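Local atomic coordinates of MgGH51 (PDB entry 6ZPZ), a protein that hydrolyses terminal non-reducing alpha-L-arabinofuranosyl residues, probably from arabinose-bearing plant polysaccharides, as a family 51 glycoside hydrolase. Residues Met21-Asn26 with Gly259-Val264; Asn231-Gln236 with Ile286-Ala291; Tyr402-Trp407 with Thr435-Leu440. One frame throughout, in Å; residues are numbered along the deposited sequence.

Interaction 1: Met21-Asn26 with Gly259-Val264; sequences MFEDIN and GDWGYV. With LX5 ([(1~{S},2~{S},3~{S},4~{S})-2-(hydroxymethyl)-3,4-bis(oxidanyl)cyclopentyl] hydrogen sulfate), chain G.
Two N-H groups converge on Glu23 OE1: the indole Trp261 NE1 across the contact, and the backbone N of Asn232 at the start of helix 231-234. The indole bond is short and nearly straight (Trp261 NE1 to Glu23 OE1 2.8 Å, 169° at the hydrogen). It lies in the plane of the ring but reaches the oxygen from well above the carboxylate plane, since the two groups stand almost at right angles. The other carboxylate oxygen is turned to the ligand, a sulfated cyclopentane, whose hydroxyl O8 donates to Glu23 OE2 over 2.6 Å. With CG set between its backbone N and carbonyl carbon (chi1 68°) and the chain extended beyond, Glu23 carries its carboxylate into the pocket. The same ligand hydroxyl lies at the indole edge, with Trp261 CZ2 3.6 Å from O8. Residues 21-26 run from the end of strand 20-21, the first strand of a (beta/alpha)8 barrel, so this is the C-terminal rim of the barrel, where glycosidases of this clan place their active site. Ile25 lies against the indole: its CD1 sits over the centre of the six-membered ring in a CH-pi contact, 3.5 Å from the ring centroid. CG1 follows on the same face, beside the ring fusion, 3.6 Å from Trp261 CD2. Farther from the ligand, the hydroxyl of Tyr263 donates to Asp24, OH to OD1 2.7 Å, coming in from above the carboxylate plane. The phenol oxygen also accepts from the backbone N of His27, while Asp24 OD1 takes a second bond from Gly29 N and OD2 one from Asp30 N, the two residues that open helix 29-33.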
loop_
_atom_site.group_PDB
_atom_site.type_symbol
_atom_site.label_atom_id
_atom_site.label_comp_id
_atom_site.label_asym_id
_atom_site.label_seq_id
_atom_site.Cartn_x
_atom_site.Cartn_y
_atom_site.Cartn_z
ATOM N N MET A 21 5.620 0.793 2.935
ATOM C CA MET A 21 5.922 1.505 1.692
ATOM C C MET A 21 4.789 1.121 0.768
ATOM O O MET A 21 4.560 -0.058 0.564
ATOM C CB MET A 21 7.268 1.068 1.101
ATOM C CG MET A 21 7.609 1.811 -0.164
ATOM S SD MET A 21 6.802 1.029 -1.571
ATOM C CE MET A 21 8.220 0.984 -2.681
ATOM N N PHE A 22 4.089 2.114 0.253
ATOM C CA PHE A 22 2.878 1.872 -0.542
ATOM C C PHE A 22 2.962 2.661 -1.836
ATOM O O PHE A 22 3.199 3.858 -1.855
ATOM C CB PHE A 22 1.639 2.271 0.236
ATOM C CG PHE A 22 0.384 1.960 -0.535
ATOM C CD1 PHE A 22 -0.145 2.881 -1.412
ATOM C CD2 PHE A 22 -0.247 0.731 -0.414
ATOM C CE1 PHE A 22 -1.309 2.591 -2.112
ATOM C CE2 PHE A 22 -1.399 0.435 -1.144
ATOM C CZ PHE A 22 -1.916 1.366 -1.990
ATOM N N GLU A 23 2.629 1.976 -2.897
ATOM C CA GLU A 23 2.129 2.644 -4.109
ATOM C C GLU A 23 1.052 1.734 -4.669
ATOM O O GLU A 23 0.977 0.585 -4.209
ATOM C CB GLU A 23 3.275 2.790 -5.099
ATOM C CG GLU A 23 3.707 1.443 -5.640
ATOM C CD GLU A 23 4.966 1.501 -6.466
ATOM O OE1 GLU A 23 4.978 2.192 -7.508
ATOM O OE2 GLU A 23 5.904 0.849 -6.068
ATOM N N ASP A 24 0.298 2.212 -5.665
ATOM C CA ASP A 24 -0.647 1.364 -6.435
ATOM C C ASP A 24 0.160 0.489 -7.390
ATOM O O ASP A 24 0.560 0.976 -8.448
ATOM C CB ASP A 24 -1.703 2.185 -7.174
ATOM C CG ASP A 24 -3.000 1.398 -7.278
ATOM O OD1 ASP A 24 -2.908 0.162 -7.299
ATOM O OD2 ASP A 24 -4.078 2.033 -7.238
ATOM N N ILE A 25 0.427 -0.747 -6.972
ATOM C CA ILE A 25 1.179 -1.785 -7.724
ATOM C C ILE A 25 0.474 -3.099 -7.424
ATOM O O ILE A 25 -0.059 -3.220 -6.322
ATOM C CB ILE A 25 2.668 -1.849 -7.339
ATOM C CG1 ILE A 25 3.434 -2.834 -8.221
ATOM C CG2 ILE A 25 2.861 -2.189 -5.861
ATOM C CD1 ILE A 25 4.912 -2.892 -7.909
ATOM N N ASN A 26 0.384 -4.007 -8.391
ATOM C CA ASN A 26 -0.355 -5.279 -8.172
ATOM C C ASN A 26 -1.787 -4.976 -7.708
ATOM O O ASN A 26 -2.273 -5.722 -6.860
ATOM C CB ASN A 26 0.308 -6.130 -7.081
ATOM C CG ASN A 26 1.794 -6.312 -7.253
ATOM O OD1 ASN A 26 2.273 -6.558 -8.366
ATOM N ND2 ASN A 26 2.516 -6.292 -6.152
ATOM N N GLY A 259 -1.287 4.737 -14.448
ATOM C CA GLY A 259 -0.219 4.494 -13.479
ATOM C C GLY A 259 0.986 3.882 -14.164
ATOM O O GLY A 259 0.994 3.751 -15.400
ATOM N N ASP A 260 1.965 3.460 -13.383
ATOM C CA ASP A 260 3.267 2.987 -13.915
ATOM C C ASP A 260 3.358 1.457 -13.866
ATOM O O ASP A 260 4.448 0.966 -13.991
ATOM C CB ASP A 260 4.359 3.762 -13.188
ATOM C CG ASP A 260 4.138 5.218 -13.545
ATOM O OD1 ASP A 260 4.137 5.503 -14.784
ATOM O OD2 ASP A 260 3.793 6.019 -12.613
ATOM N N TRP A 261 2.239 0.734 -13.731
ATOM C CA TRP A 261 2.266 -0.741 -13.598
ATOM C C TRP A 261 1.247 -1.381 -14.544
ATOM O O TRP A 261 0.797 -2.503 -14.257
ATOM C CB TRP A 261 2.042 -1.073 -12.120
ATOM C CG TRP A 261 3.141 -0.568 -11.247
ATOM C CD1 TRP A 261 3.108 0.472 -10.356
ATOM C CD2 TRP A 261 4.482 -1.076 -11.228
ATOM N NE1 TRP A 261 4.338 0.593 -9.755
ATOM C CE2 TRP A 261 5.197 -0.328 -10.278
ATOM C CE3 TRP A 261 5.139 -2.119 -11.900
ATOM C CZ2 TRP A 261 6.545 -0.580 -9.988
ATOM C CZ3 TRP A 261 6.455 -2.385 -11.601
ATOM C CH2 TRP A 261 7.161 -1.604 -10.674
ATOM N N GLY A 262 0.906 -0.667 -15.627
ATOM C CA GLY A 262 0.103 -1.171 -16.751
ATOM C C GLY A 262 -1.393 -0.922 -16.586
ATOM O O GLY A 262 -2.183 -1.490 -17.373
ATOM N N TYR A 263 -1.849 -0.182 -15.565
ATOM C CA TYR A 263 -3.308 0.041 -15.414
ATOM C C TYR A 263 -3.629 1.474 -15.006
ATOM O O TYR A 263 -2.812 2.190 -14.365
ATOM C CB TYR A 263 -3.921 -0.972 -14.445
ATOM C CG TYR A 263 -3.312 -1.006 -13.074
ATOM C CD1 TYR A 263 -3.845 -0.267 -12.032
ATOM C CD2 TYR A 263 -2.260 -1.850 -12.797
ATOM C CE1 TYR A 263 -3.302 -0.334 -10.762
ATOM C CE2 TYR A 263 -1.709 -1.927 -11.525
ATOM C CZ TYR A 263 -2.231 -1.159 -10.505
ATOM O OH TYR A 263 -1.730 -1.261 -9.231
ATOM N N VAL A 264 -4.862 1.863 -15.325
ATOM C CA VAL A 264 -5.448 3.157 -14.880
ATOM C C VAL A 264 -5.659 3.154 -13.351
ATOM O O VAL A 264 -6.103 2.163 -12.780
ATOM C CB VAL A 264 -6.755 3.448 -15.633
ATOM C CG1 VAL A 264 -7.391 4.705 -15.056
ATOM C CG2 VAL A 264 -6.533 3.582 -17.139
HETATM C C1 LX5 G . 10.822 -0.781 -7.052
HETATM C C2 LX5 G . 11.379 0.461 -6.399
HETATM C C6 LX5 G . 8.474 -1.793 -6.514
HETATM C C5 LX5 G . 9.296 -0.634 -7.090
HETATM C C3 LX5 G . 10.354 1.550 -6.511
HETATM C C4 LX5 G . 9.059 0.740 -6.490
HETATM O O7 LX5 G . 8.658 -1.941 -5.102
HETATM O O8 LX5 G . 8.077 1.280 -7.377
HETATM O O9 LX5 G . 10.504 2.557 -5.498
HETATM O O10 LX5 G . 11.399 -0.559 -8.334
HETATM S S11 LX5 G . 11.920 -1.697 -9.144
HETATM O O12 LX5 G . 10.610 -2.333 -9.258
HETATM O O13 LX5 G . 12.514 -1.292 -10.416
HETATM O O14 LX5 G . 12.963 -2.322 -8.278
#

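Interaction 2: Asn231-Gln236 with Ile286-Ala291; sequences NNLEGQ and IMAVWA. With LX5 ([(1~{S},2~{S},3~{S},4~{S})-2-(hydroxymethyl)-3,4-bis(oxidanyl)cyclopentyl] hydrogen sulfate), chain G.
Leu233 and Trp290 both swing CG away from the backbone N, to the side of the carbonyl carbon (chi1 175° and -166°). In the leucine this sends the two methyls down onto the end of strand 284-289; in the tryptophan it lays the indole beside the C-terminal end of the short, weakly bonded helix 231-234. Leu233 CD2 rests on the methyl of Ala288, 3.7 Å from its CB, and on the backbone just beyond, 3.6 Å from Val289 O. The indole offers its N-H edge to the helix end: Trp290 NE1 donates to Glu234 O at 2.9 Å. That bond is bent, 145° at the hydrogen, with the carbonyl oxygen tilted out of the ring plane. Next to it Trp290 CD1 passes 3.3 Å from Leu233 O, so two successive carbonyls border the pyrrole part of the ring. A leucine in place of Trp290 would probably leave Glu234 O without its indole donor and open a gap beside the helix end, where Gly235 turns the chain away with positive phi. Glu234 sets out with its CB turned away from the strand, and its OE2 accepts from Asn350 ND2. At the opposite end of the helix, Asn231 N donates to the ligand hydroxyl O8 over 2.8 Å in a nearly straight bond. Strand 284-289 is the third of the eight parallel barrel strands, flanked by 224-227 and 345-348; Met287 and Val289 lean on helix 306-320, and the Trp290 ring meets Tyr308 of that helix and makes a cation-pi contact with Arg241.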
loop_
_atom_site.group_PDB
_atom_site.type_symbol
_atom_site.label_atom_id
_atom_site.label_comp_id
_atom_site.label_asym_id
_atom_site.label_seq_id
_atom_site.Cartn_x
_atom_site.Cartn_y
_atom_site.Cartn_z
ATOM N N ASN A 231 7.619 3.979 -8.099
ATOM C CA ASN A 231 7.495 4.230 -9.550
ATOM C C ASN A 231 6.178 4.920 -9.834
ATOM O O ASN A 231 6.166 5.781 -10.680
ATOM C CB ASN A 231 7.629 2.954 -10.358
ATOM C CG ASN A 231 9.054 2.451 -10.371
ATOM O OD1 ASN A 231 9.913 3.006 -9.700
ATOM N ND2 ASN A 231 9.288 1.408 -11.135
ATOM N N ASN A 232 5.108 4.546 -9.135
ATOM C CA ASN A 232 3.760 5.068 -9.454
ATOM C C ASN A 232 3.675 6.594 -9.229
ATOM O O ASN A 232 2.742 7.212 -9.780
ATOM C CB ASN A 232 2.684 4.322 -8.700
ATOM C CG ASN A 232 1.358 4.321 -9.424
ATOM O OD1 ASN A 232 1.282 3.892 -10.583
ATOM N ND2 ASN A 232 0.311 4.753 -8.737
ATOM N N LEU A 233 4.586 7.195 -8.468
ATOM C CA LEU A 233 4.657 8.672 -8.332
ATOM C C LEU A 233 5.056 9.303 -9.665
ATOM O O LEU A 233 4.626 10.431 -9.965
ATOM C CB LEU A 233 5.748 8.991 -7.319
ATOM C CG LEU A 233 6.050 10.459 -7.122
ATOM C CD1 LEU A 233 4.891 11.182 -6.418
ATOM C CD2 LEU A 233 7.350 10.608 -6.331
ATOM N N GLU A 234 5.950 8.635 -10.373
ATOM C CA GLU A 234 6.767 9.317 -11.407
ATOM C C GLU A 234 5.976 9.550 -12.686
ATOM O O GLU A 234 6.241 10.528 -13.356
ATOM C CB GLU A 234 8.024 8.518 -11.661
ATOM C CG GLU A 234 8.949 8.618 -10.480
ATOM C CD GLU A 234 10.275 7.947 -10.699
ATOM O OE1 GLU A 234 11.272 8.665 -10.719
ATOM O OE2 GLU A 234 10.297 6.700 -10.804
ATOM N N GLY A 235 5.105 8.640 -13.078
ATOM C CA GLY A 235 4.497 8.702 -14.413
ATOM C C GLY A 235 5.460 8.183 -15.466
ATOM O O GLY A 235 6.656 7.995 -15.179
ATOM N N GLN A 236 4.946 7.907 -16.656
ATOM C CA GLN A 236 5.792 7.509 -17.818
ATOM C C GLN A 236 6.308 8.797 -18.477
ATOM O O GLN A 236 7.309 8.732 -19.209
ATOM C CB GLN A 236 4.984 6.658 -18.808
ATOM C CG GLN A 236 4.637 5.275 -18.298
ATOM C CD GLN A 236 5.825 4.476 -17.791
ATOM O OE1 GLN A 236 5.778 3.946 -16.671
ATOM N NE2 GLN A 236 6.897 4.417 -18.585
ATOM N N ILE A 286 5.486 9.317 5.320
ATOM C CA ILE A 286 6.688 9.770 4.589
ATOM C C ILE A 286 6.151 10.020 3.196
ATOM O O ILE A 286 5.769 9.055 2.505
ATOM C CB ILE A 286 7.836 8.763 4.616
ATOM C CG1 ILE A 286 8.218 8.378 6.048
ATOM C CG2 ILE A 286 8.980 9.364 3.842
ATOM C CD1 ILE A 286 9.423 7.496 6.172
ATOM N N MET A 287 6.020 11.267 2.854
ATOM C CA MET A 287 5.275 11.643 1.643
ATOM C C MET A 287 6.276 11.945 0.538
ATOM O O MET A 287 7.218 12.687 0.761
ATOM C CB MET A 287 4.400 12.866 1.890
ATOM C CG MET A 287 3.523 13.141 0.715
ATOM S SD MET A 287 2.263 14.342 0.930
ATOM C CE MET A 287 3.281 15.797 1.133
ATOM N N ALA A 288 6.151 11.299 -0.594
ATOM C CA ALA A 288 7.018 11.573 -1.760
ATOM C C ALA A 288 6.426 12.740 -2.524
ATOM O O ALA A 288 5.204 12.842 -2.597
ATOM C CB ALA A 288 7.154 10.357 -2.619
ATOM N N VAL A 289 7.289 13.587 -3.066
ATOM C CA VAL A 289 6.867 14.595 -4.061
ATOM C C VAL A 289 7.592 14.292 -5.366
ATOM O O VAL A 289 8.762 13.805 -5.374
ATOM C CB VAL A 289 7.149 16.024 -3.568
ATOM C CG1 VAL A 289 6.278 16.314 -2.362
ATOM C CG2 VAL A 289 8.647 16.225 -3.276
ATOM N N TRP A 290 6.885 14.526 -6.452
ATOM C CA TRP A 290 7.438 14.389 -7.819
ATOM C C TRP A 290 8.582 15.401 -7.978
ATOM O O TRP A 290 8.451 16.516 -7.473
ATOM C CB TRP A 290 6.310 14.628 -8.818
ATOM C CG TRP A 290 6.687 14.179 -10.179
ATOM C CD1 TRP A 290 6.694 12.914 -10.660
ATOM C CD2 TRP A 290 7.145 15.027 -11.245
ATOM N NE1 TRP A 290 7.111 12.909 -11.960
ATOM C CE2 TRP A 290 7.380 14.194 -12.350
ATOM C CE3 TRP A 290 7.331 16.405 -11.352
ATOM C CZ2 TRP A 290 7.833 14.692 -13.570
ATOM C CZ3 TRP A 290 7.746 16.901 -12.565
ATOM C CH2 TRP A 290 7.984 16.055 -13.653
ATOM N N ALA A 291 9.670 15.022 -8.641
ATOM C CA ALA A 291 10.930 15.786 -8.607
ATOM C C ALA A 291 11.470 16.029 -10.019
ATOM O O ALA A 291 12.640 16.297 -10.130
ATOM C CB ALA A 291 11.916 15.079 -7.718
HETATM C C1 LX5 G . 10.822 -0.781 -7.052
HETATM C C2 LX5 G . 11.379 0.461 -6.399
HETATM C C6 LX5 G . 8.474 -1.793 -6.514
HETATM C C5 LX5 G . 9.296 -0.634 -7.090
HETATM C C3 LX5 G . 10.354 1.550 -6.511
HETATM C C4 LX5 G . 9.059 0.740 -6.490
HETATM O O7 LX5 G . 8.658 -1.941 -5.102
HETATM O O8 LX5 G . 8.077 1.280 -7.377
HETATM O O9 LX5 G . 10.504 2.557 -5.498
HETATM O O10 LX5 G . 11.399 -0.559 -8.334
HETATM S S11 LX5 G . 11.920 -1.697 -9.144
HETATM O O12 LX5 G . 10.610 -2.333 -9.258
HETATM O O13 LX5 G . 12.514 -1.292 -10.416
HETATM O O14 LX5 G . 12.963 -2.322 -8.278
#

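Interaction 3: Tyr402-Trp407 with Thr435-Leu440; sequences YQTPTW and TNANDL. With LX5 ([(1~{S},2~{S},3~{S},4~{S})-2-(hydroxymethyl)-3,4-bis(oxidanyl)cyclopentyl] hydrogen sulfate), chain G.
Thr404 works with both branches. Its methyl is pressed into the loop 435-440, CG2 standing 3.5 Å from Ala437 N and 3.9 Å from Ala437 CB, while its hydroxyl is turned the other way, to the helix. That division follows from chi1 of 65°, which sets OG1 between the backbone N and carbonyl carbon, where it accepts from Trp407 N at 3.0 Å: an N-cap for helix 405-410. Gln403, bent at chi2 and with chi1 at an unstaggered -108°, folds back on its own chain; its OE1 accepts from Thr404 N, and its CG lies over the rim of one face of the Trp407 indole. Leu440 packs against the bent glutamine: CD1 is 3.8 Å from Gln403 NE2 and 3.6 Å from Tyr402 O, while CD2 packs on the Gln403 backbone and on Thr404 CG2. The contact joins the end of strand 396-403, sixth of the (beta/alpha)8 barrel, and the start of helix 405-410 to the loop after the seventh strand, 424-432. That loop is shaped by a type I turn from Asn436 to Asp439, with an Asx turn in which Asn436 OD1 accepts from Asn438 N. The Tyr402 ring leads away from the loop toward the ligand, its OH hydrogen-bonded to O7 at 2.7 Å; Ala480 O is a weaker second partner of the phenol.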
loop_
_atom_site.group_PDB
_atom_site.type_symbol
_atom_site.label_atom_id
_atom_site.label_comp_id
_atom_site.label_asym_id
_atom_site.label_seq_id
_atom_site.Cartn_x
_atom_site.Cartn_y
_atom_site.Cartn_z
ATOM N N TYR A 402 16.946 -4.941 -3.401
ATOM C CA TYR A 402 16.360 -6.256 -3.731
ATOM C C TYR A 402 17.515 -7.241 -3.884
ATOM O O TYR A 402 18.478 -6.943 -4.622
ATOM C CB TYR A 402 15.492 -6.118 -4.972
ATOM C CG TYR A 402 14.180 -5.421 -4.722
ATOM C CD1 TYR A 402 13.451 -5.657 -3.568
ATOM C CD2 TYR A 402 13.657 -4.544 -5.653
ATOM C CE1 TYR A 402 12.238 -5.045 -3.367
ATOM C CE2 TYR A 402 12.437 -3.921 -5.461
ATOM C CZ TYR A 402 11.738 -4.158 -4.294
ATOM O OH TYR A 402 10.512 -3.608 -4.094
ATOM N N GLN A 403 17.452 -8.357 -3.163
ATOM C CA GLN A 403 18.608 -9.294 -3.154
ATOM C C GLN A 403 18.113 -10.685 -2.747
ATOM O O GLN A 403 16.866 -10.892 -2.621
ATOM C CB GLN A 403 19.735 -8.717 -2.264
ATOM C CG GLN A 403 20.962 -8.186 -3.016
ATOM C CD GLN A 403 21.689 -9.249 -3.823
ATOM O OE1 GLN A 403 21.497 -10.440 -3.628
ATOM N NE2 GLN A 403 22.513 -8.823 -4.767
ATOM N N THR A 404 19.050 -11.618 -2.605
ATOM C CA THR A 404 18.764 -13.009 -2.219
ATOM C C THR A 404 18.604 -13.025 -0.712
ATOM O O THR A 404 19.176 -12.176 -0.040
ATOM C CB THR A 404 19.900 -13.963 -2.631
ATOM O OG1 THR A 404 21.022 -13.555 -1.851
ATOM C CG2 THR A 404 20.233 -13.964 -4.105
ATOM N N PRO A 405 17.884 -14.018 -0.131
ATOM C CA PRO A 405 17.812 -14.176 1.320
ATOM C C PRO A 405 19.174 -14.210 2.004
ATOM O O PRO A 405 19.326 -13.629 3.085
ATOM C CB PRO A 405 17.135 -15.537 1.507
ATOM C CG PRO A 405 16.272 -15.651 0.272
ATOM C CD PRO A 405 17.074 -15.004 -0.839
ATOM N N THR A 406 20.121 -14.893 1.352
ATOM C CA THR A 406 21.512 -15.036 1.830
ATOM C C THR A 406 22.137 -13.640 1.905
ATOM O O THR A 406 22.791 -13.344 2.913
ATOM C CB THR A 406 22.270 -16.037 0.940
ATOM O OG1 THR A 406 21.684 -17.332 1.166
ATOM C CG2 THR A 406 23.765 -16.041 1.184
ATOM N N TRP A 407 21.914 -12.808 0.885
ATOM C CA TRP A 407 22.540 -11.474 0.831
ATOM C C TRP A 407 22.110 -10.720 2.089
ATOM O O TRP A 407 22.961 -10.122 2.730
ATOM C CB TRP A 407 22.164 -10.714 -0.451
ATOM C CG TRP A 407 22.798 -9.358 -0.521
ATOM C CD1 TRP A 407 23.950 -9.028 -1.183
ATOM C CD2 TRP A 407 22.386 -8.160 0.178
ATOM N NE1 TRP A 407 24.265 -7.714 -0.966
ATOM C CE2 TRP A 407 23.323 -7.152 -0.146
ATOM C CE3 TRP A 407 21.309 -7.813 1.001
ATOM C CZ2 TRP A 407 23.199 -5.843 0.315
ATOM C CZ3 TRP A 407 21.213 -6.524 1.491
ATOM C CH2 TRP A 407 22.161 -5.560 1.168
ATOM N N THR A 435 16.194 -16.540 -5.000
ATOM C CA THR A 435 17.279 -17.412 -4.483
ATOM C C THR A 435 18.409 -17.441 -5.516
ATOM O O THR A 435 19.317 -18.208 -5.319
ATOM C CB THR A 435 16.780 -18.820 -4.121
ATOM O OG1 THR A 435 16.095 -19.358 -5.252
ATOM C CG2 THR A 435 15.887 -18.837 -2.898
ATOM N N ASN A 436 18.315 -16.661 -6.587
ATOM C CA ASN A 436 19.308 -16.686 -7.689
ATOM C C ASN A 436 19.975 -15.312 -7.777
ATOM O O ASN A 436 19.429 -14.419 -8.452
ATOM C CB ASN A 436 18.653 -17.120 -9.003
ATOM C CG ASN A 436 19.646 -17.284 -10.139
ATOM O OD1 ASN A 436 20.816 -16.973 -9.982
ATOM N ND2 ASN A 436 19.178 -17.764 -11.274
ATOM N N ALA A 437 21.170 -15.185 -7.200
ATOM C CA ALA A 437 21.997 -13.952 -7.211
ATOM C C ALA A 437 22.238 -13.501 -8.649
ATOM O O ALA A 437 22.442 -12.300 -8.854
ATOM C CB ALA A 437 23.312 -14.188 -6.495
ATOM N N ASN A 438 22.182 -14.428 -9.615
ATOM C CA ASN A 438 22.541 -14.119 -11.020
ATOM C C ASN A 438 21.324 -13.551 -11.769
ATOM O O ASN A 438 21.497 -12.962 -12.828
ATOM C CB ASN A 438 23.133 -15.347 -11.709
ATOM C CG ASN A 438 23.702 -14.987 -13.061
ATOM O OD1 ASN A 438 24.491 -14.040 -13.165
ATOM N ND2 ASN A 438 23.276 -15.694 -14.101
ATOM N N ASP A 439 20.118 -13.679 -11.214
ATOM C CA ASP A 439 18.859 -13.312 -11.918
ATOM C C ASP A 439 17.774 -13.022 -10.872
ATOM O O ASP A 439 16.825 -13.873 -10.671
ATOM C CB ASP A 439 18.415 -14.410 -12.883
ATOM C CG ASP A 439 17.354 -13.923 -13.846
ATOM O OD1 ASP A 439 17.185 -12.680 -13.961
ATOM O OD2 ASP A 439 16.721 -14.782 -14.476
ATOM N N LEU A 440 17.975 -11.897 -10.194
ATOM C CA LEU A 440 17.117 -11.400 -9.089
ATOM C C LEU A 440 15.733 -11.085 -9.650
ATOM O O LEU A 440 14.749 -11.387 -8.958
ATOM C CB LEU A 440 17.750 -10.149 -8.483
ATOM C CG LEU A 440 19.042 -10.386 -7.720
ATOM C CD1 LEU A 440 19.674 -9.068 -7.321
ATOM C CD2 LEU A 440 18.799 -11.240 -6.483
HETATM C C1 LX5 G . 10.822 -0.781 -7.052
HETATM C C2 LX5 G . 11.379 0.461 -6.399
HETATM C C6 LX5 G . 8.474 -1.793 -6.514
HETATM C C5 LX5 G . 9.296 -0.634 -7.090
HETATM C C3 LX5 G . 10.354 1.550 -6.511
HETATM C C4 LX5 G . 9.059 0.740 -6.490
HETATM O O7 LX5 G . 8.658 -1.941 -5.102
HETATM O O8 LX5 G . 8.077 1.280 -7.377
HETATM O O9 LX5 G . 10.504 2.557 -5.498
HETATM O O10 LX5 G . 11.399 -0.559 -8.334
HETATM S S11 LX5 G . 11.920 -1.697 -9.144
HETATM O O12 LX5 G . 10.610 -2.333 -9.258
HETATM O O13 LX5 G . 12.514 -1.292 -10.416
HETATM O O14 LX5 G . 12.963 -2.322 -8.278
#

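All three contacts reach the ligand, a sulfated carbocycle that probably mimics an arabinofuranose, from different parts of the barrel rim. Interactions 1 and 2, their centres 11 Å apart, touch directly: besides the bond of Asn232 N to Glu23 OE1, Asp260 N lies 2.9 Å from Asn232 OD1 in a probable hydrogen bond. They also share ligand hydroxyl O8, one supplying its acceptor and the other its donor. Interaction 3 stands apart, its centre about 24 Å from that of interaction 1 and about 27 Å from that of interaction 2, and is connected to them through the parallel sheet and the ligand, where it holds hydroxyl O7. Asn350 and Glu429 also hydrogen-bond to the ligand.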